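Local atomic coordinates of beta-2-microglobulin (Danio rerio, PDB entry 4M9O), a protein that pairs with the heavy chain of class I major histocompatibility complexes, which present peptide antigens to the immune system. Residues A[52-57]-A[64-69]. Sequence-based numbering, arbitrary orientation.
Sequences KQTDLA and FHLTKS
K52 and S69 form an antiparallel hydrogen-bonded pair, K52 N to S69 O and S69 N to K52 O both 2.9 Å. Q53 and K68 follow as a non-hydrogen-bonded pair, and A57 opens a second ladder with H65, A57 N lying 3.0 Å from H65 O. Between these ladders residues 54-56 bow outward as a short loop that interrupts the edge strand, and the register shifts by one.

Threonine suits the start of the bow. T54 N still reaches T67 O, while its hydroxyl replaces the missing backbone acceptor: with chi1 at 63° OG1 lies between the backbone N and carbonyl carbon and accepts from T67 N at 3.1 Å. The same OG1 donates to a water that in turn donates to D55 O and H65 O. A second water links K52 O, T67 O and the small, polar S69 OG.

L66 fills the bend with its CD1 branch, 3.6 Å from L56 CA, and L56 CD2 meets the F64 ring obliquely at CD1. On the other face small A57 lays its CB against one face of the H65 imidazole, toward the CE1-NE2 rim, 3.6 Å from the centroid and 20° off the normal, a CH-pi contact. Buried K68, bent at chi2 and chi3, gives only a weak bond to Q53 OE1; its NZ also has a weak hydrogen bond to I39 O and a long, weak ion pair with E40.

The contact is part of the edge hairpin of the immunoglobulin sandwich: 52-59 is outermost, 63-72 also pairs with 23-30, and L66 and K68 pack against strand 38-43 of the opposing sheet.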
ATOM      1  N   LYS A  52       3.215   9.071  -2.973  1.00 26.77           N
ATOM      2  CA  LYS A  52       2.044   9.821  -3.290  1.00 26.90           C
ATOM      3  C   LYS A  52       0.839   9.157  -2.655  1.00 26.77           C
ATOM      4  O   LYS A  52       0.723   7.975  -2.686  1.00 26.70           O
ATOM      5  CB  LYS A  52       1.855   9.859  -4.775  1.00 27.36           C
ATOM      6  CG  LYS A  52       2.958  10.513  -5.520  1.00 33.35           C
ATOM      7  CD  LYS A  52       2.687  11.957  -5.709  1.00 44.22           C
ATOM      8  CE  LYS A  52       3.948  12.791  -5.986  1.00 48.92           C
ATOM      9  NZ  LYS A  52       3.638  14.193  -6.316  1.00 48.42           N
ATOM     10  N   GLN A  53      -0.034   9.944  -2.070  1.00 25.19           N
ATOM     11  CA  GLN A  53      -1.263   9.460  -1.494  1.00 24.58           C
ATOM     12  C   GLN A  53      -2.500  10.196  -2.038  1.00 23.98           C
ATOM     13  O   GLN A  53      -2.524  11.386  -2.127  1.00 23.47           O
ATOM     14  CB  GLN A  53      -1.184   9.511   0.033  1.00 25.26           C
ATOM     15  CG  GLN A  53      -2.341   8.947   0.805  1.00 25.54           C
ATOM     16  CD  GLN A  53      -2.073   8.909   2.275  1.00 27.22           C
ATOM     17  OE1 GLN A  53      -1.273   8.171   2.736  1.00 32.70           O
ATOM     18  NE2 GLN A  53      -2.691   9.743   2.975  1.00 28.84           N
ATOM     19  N   THR A  54      -3.513   9.446  -2.408  1.00 22.55           N
ATOM     20  CA  THR A  54      -4.763  10.026  -2.837  1.00 22.82           C
ATOM     21  C   THR A  54      -5.514  10.589  -1.634  1.00 23.13           C
ATOM     22  O   THR A  54      -5.260  10.219  -0.554  1.00 22.74           O
ATOM     23  CB  THR A  54      -5.653   9.051  -3.657  1.00 22.08           C
ATOM     24  OG1 THR A  54      -6.039   7.954  -2.867  1.00 19.51           O
ATOM     25  CG2 THR A  54      -4.928   8.559  -4.883  1.00 22.17           C
ATOM     26  N   ASP A  55      -6.389  11.538  -1.865  1.00 24.49           N
ATOM     27  CA  ASP A  55      -7.270  12.027  -0.841  1.00 25.32           C
ATOM     28  C   ASP A  55      -8.292  10.932  -0.580  1.00 24.06           C
ATOM     29  O   ASP A  55      -8.677  10.284  -1.468  1.00 24.92           O
ATOM     30  CB  ASP A  55      -7.907  13.334  -1.233  1.00 26.31           C
ATOM     31  CG  ASP A  55      -6.917  14.485  -1.230  1.00 33.39           C
ATOM     32  OD1 ASP A  55      -6.257  14.703  -0.224  1.00 36.24           O
ATOM     33  OD2 ASP A  55      -6.789  15.146  -2.244  1.00 38.91           O
ATOM     34  N   LEU A  56      -8.676  10.741   0.657  1.00 23.31           N
ATOM     35  CA  LEU A  56      -9.573   9.678   1.038  1.00 22.61           C
ATOM     36  C   LEU A  56     -10.883   9.801   0.287  1.00 21.13           C
ATOM     37  O   LEU A  56     -11.437  10.844   0.224  1.00 22.29           O
ATOM     38  CB  LEU A  56      -9.813   9.722   2.533  1.00 21.99           C
ATOM     39  CG  LEU A  56     -10.764   8.690   3.112  1.00 23.86           C
ATOM     40  CD1 LEU A  56     -10.127   7.381   3.322  1.00 19.50           C
ATOM     41  CD2 LEU A  56     -11.429   9.150   4.307  1.00 25.39           C
ATOM     42  N   ALA A  57     -11.317   8.710  -0.304  1.00 19.73           N
ATOM     43  CA  ALA A  57     -12.514   8.666  -1.094  1.00 20.22           C
ATOM     44  C   ALA A  57     -13.641   7.939  -0.391  1.00 20.07           C
ATOM     45  O   ALA A  57     -13.421   7.016   0.292  1.00 21.12           O
ATOM     46  CB  ALA A  57     -12.243   8.030  -2.406  1.00 19.59           C
ATOM     47  N   PHE A  64     -15.016   3.616   2.086  1.00 16.60           N
ATOM     48  CA  PHE A  64     -13.871   4.466   2.121  1.00 16.41           C
ATOM     49  C   PHE A  64     -12.720   3.773   1.382  1.00 17.41           C
ATOM     50  O   PHE A  64     -12.553   2.612   1.507  1.00 15.77           O
ATOM     51  CB  PHE A  64     -13.492   4.756   3.574  1.00 16.39           C
ATOM     52  CG  PHE A  64     -14.468   5.649   4.319  1.00 16.65           C
ATOM     53  CD1 PHE A  64     -14.489   6.981   4.113  1.00 18.31           C
ATOM     54  CD2 PHE A  64     -15.302   5.148   5.263  1.00 17.66           C
ATOM     55  CE1 PHE A  64     -15.343   7.756   4.784  1.00 21.20           C
ATOM     56  CE2 PHE A  64     -16.141   5.948   5.923  1.00 17.46           C
ATOM     57  CZ  PHE A  64     -16.167   7.229   5.685  1.00 17.19           C
ATOM     58  N   HIS A  65     -11.945   4.515   0.625  1.00 16.36           N
ATOM     59  CA  HIS A  65     -10.741   3.994   0.042  1.00 18.83           C
ATOM     60  C   HIS A  65      -9.600   4.985  -0.146  1.00 18.37           C
ATOM     61  O   HIS A  65      -9.806   6.133  -0.332  1.00 17.78           O
ATOM     62  CB  HIS A  65     -10.977   3.156  -1.216  1.00 19.10           C
ATOM     63  CG  HIS A  65     -11.513   3.922  -2.363  1.00 22.40           C
ATOM     64  ND1 HIS A  65     -10.707   4.559  -3.272  1.00 30.19           N
ATOM     65  CD2 HIS A  65     -12.774   4.164  -2.748  1.00 25.19           C
ATOM     66  CE1 HIS A  65     -11.450   5.147  -4.180  1.00 29.64           C
ATOM     67  NE2 HIS A  65     -12.710   4.917  -3.888  1.00 31.82           N
ATOM     68  N   LEU A  66      -8.408   4.466  -0.070  1.00 18.70           N
ATOM     69  CA  LEU A  66      -7.208   5.216  -0.147  1.00 20.07           C
ATOM     70  C   LEU A  66      -6.138   4.452  -0.909  1.00 19.57           C
ATOM     71  O   LEU A  66      -6.015   3.292  -0.752  1.00 18.56           O
ATOM     72  CB  LEU A  66      -6.753   5.467   1.274  1.00 20.73           C
ATOM     73  CG  LEU A  66      -5.835   6.596   1.637  1.00 28.95           C
ATOM     74  CD1 LEU A  66      -6.457   7.908   1.340  1.00 32.12           C
ATOM     75  CD2 LEU A  66      -5.492   6.524   3.102  1.00 31.57           C
ATOM     76  N   THR A  67      -5.344   5.155  -1.681  1.00 18.77           N
ATOM     77  CA  THR A  67      -4.238   4.589  -2.412  1.00 20.68           C
ATOM     78  C   THR A  67      -2.902   5.300  -2.190  1.00 20.64           C
ATOM     79  O   THR A  67      -2.815   6.461  -2.303  1.00 20.26           O
ATOM     80  CB  THR A  67      -4.557   4.557  -3.906  1.00 20.48           C
ATOM     81  OG1 THR A  67      -5.683   3.738  -4.120  1.00 23.35           O
ATOM     82  CG2 THR A  67      -3.422   4.050  -4.707  1.00 21.22           C
ATOM     83  N   LYS A  68      -1.879   4.563  -1.861  1.00 20.29           N
ATOM     84  CA  LYS A  68      -0.549   5.088  -1.763  1.00 20.79           C
ATOM     85  C   LYS A  68       0.354   4.460  -2.828  1.00 20.22           C
ATOM     86  O   LYS A  68       0.352   3.292  -2.994  1.00 19.78           O
ATOM     87  CB  LYS A  68      -0.000   4.843  -0.370  1.00 22.13           C
ATOM     88  CG  LYS A  68       1.346   5.286  -0.140  1.00 24.46           C
ATOM     89  CD  LYS A  68       1.317   6.486   0.691  1.00 28.62           C
ATOM     90  CE  LYS A  68       2.286   6.459   1.776  1.00 26.93           C
ATOM     91  NZ  LYS A  68       2.154   7.660   2.520  1.00 25.98           N
ATOM     92  N   SER A  69       1.106   5.268  -3.539  1.00 19.25           N
ATOM     93  CA  SER A  69       1.982   4.805  -4.594  1.00 19.52           C
ATOM     94  C   SER A  69       3.383   5.406  -4.604  1.00 19.75           C
ATOM     95  O   SER A  69       3.582   6.438  -4.080  1.00 18.20           O
ATOM     96  CB  SER A  69       1.366   5.042  -5.940  1.00 20.21           C
ATOM     97  OG  SER A  69       0.996   6.351  -6.089  1.00 22.67           O
TER
HETATM   98  O   HOH W   1      -1.292   7.390  -4.795  1.00 30.87           O
HETATM   99  O   HOH W   2      -8.856   7.885  -2.643  1.00 34.83           O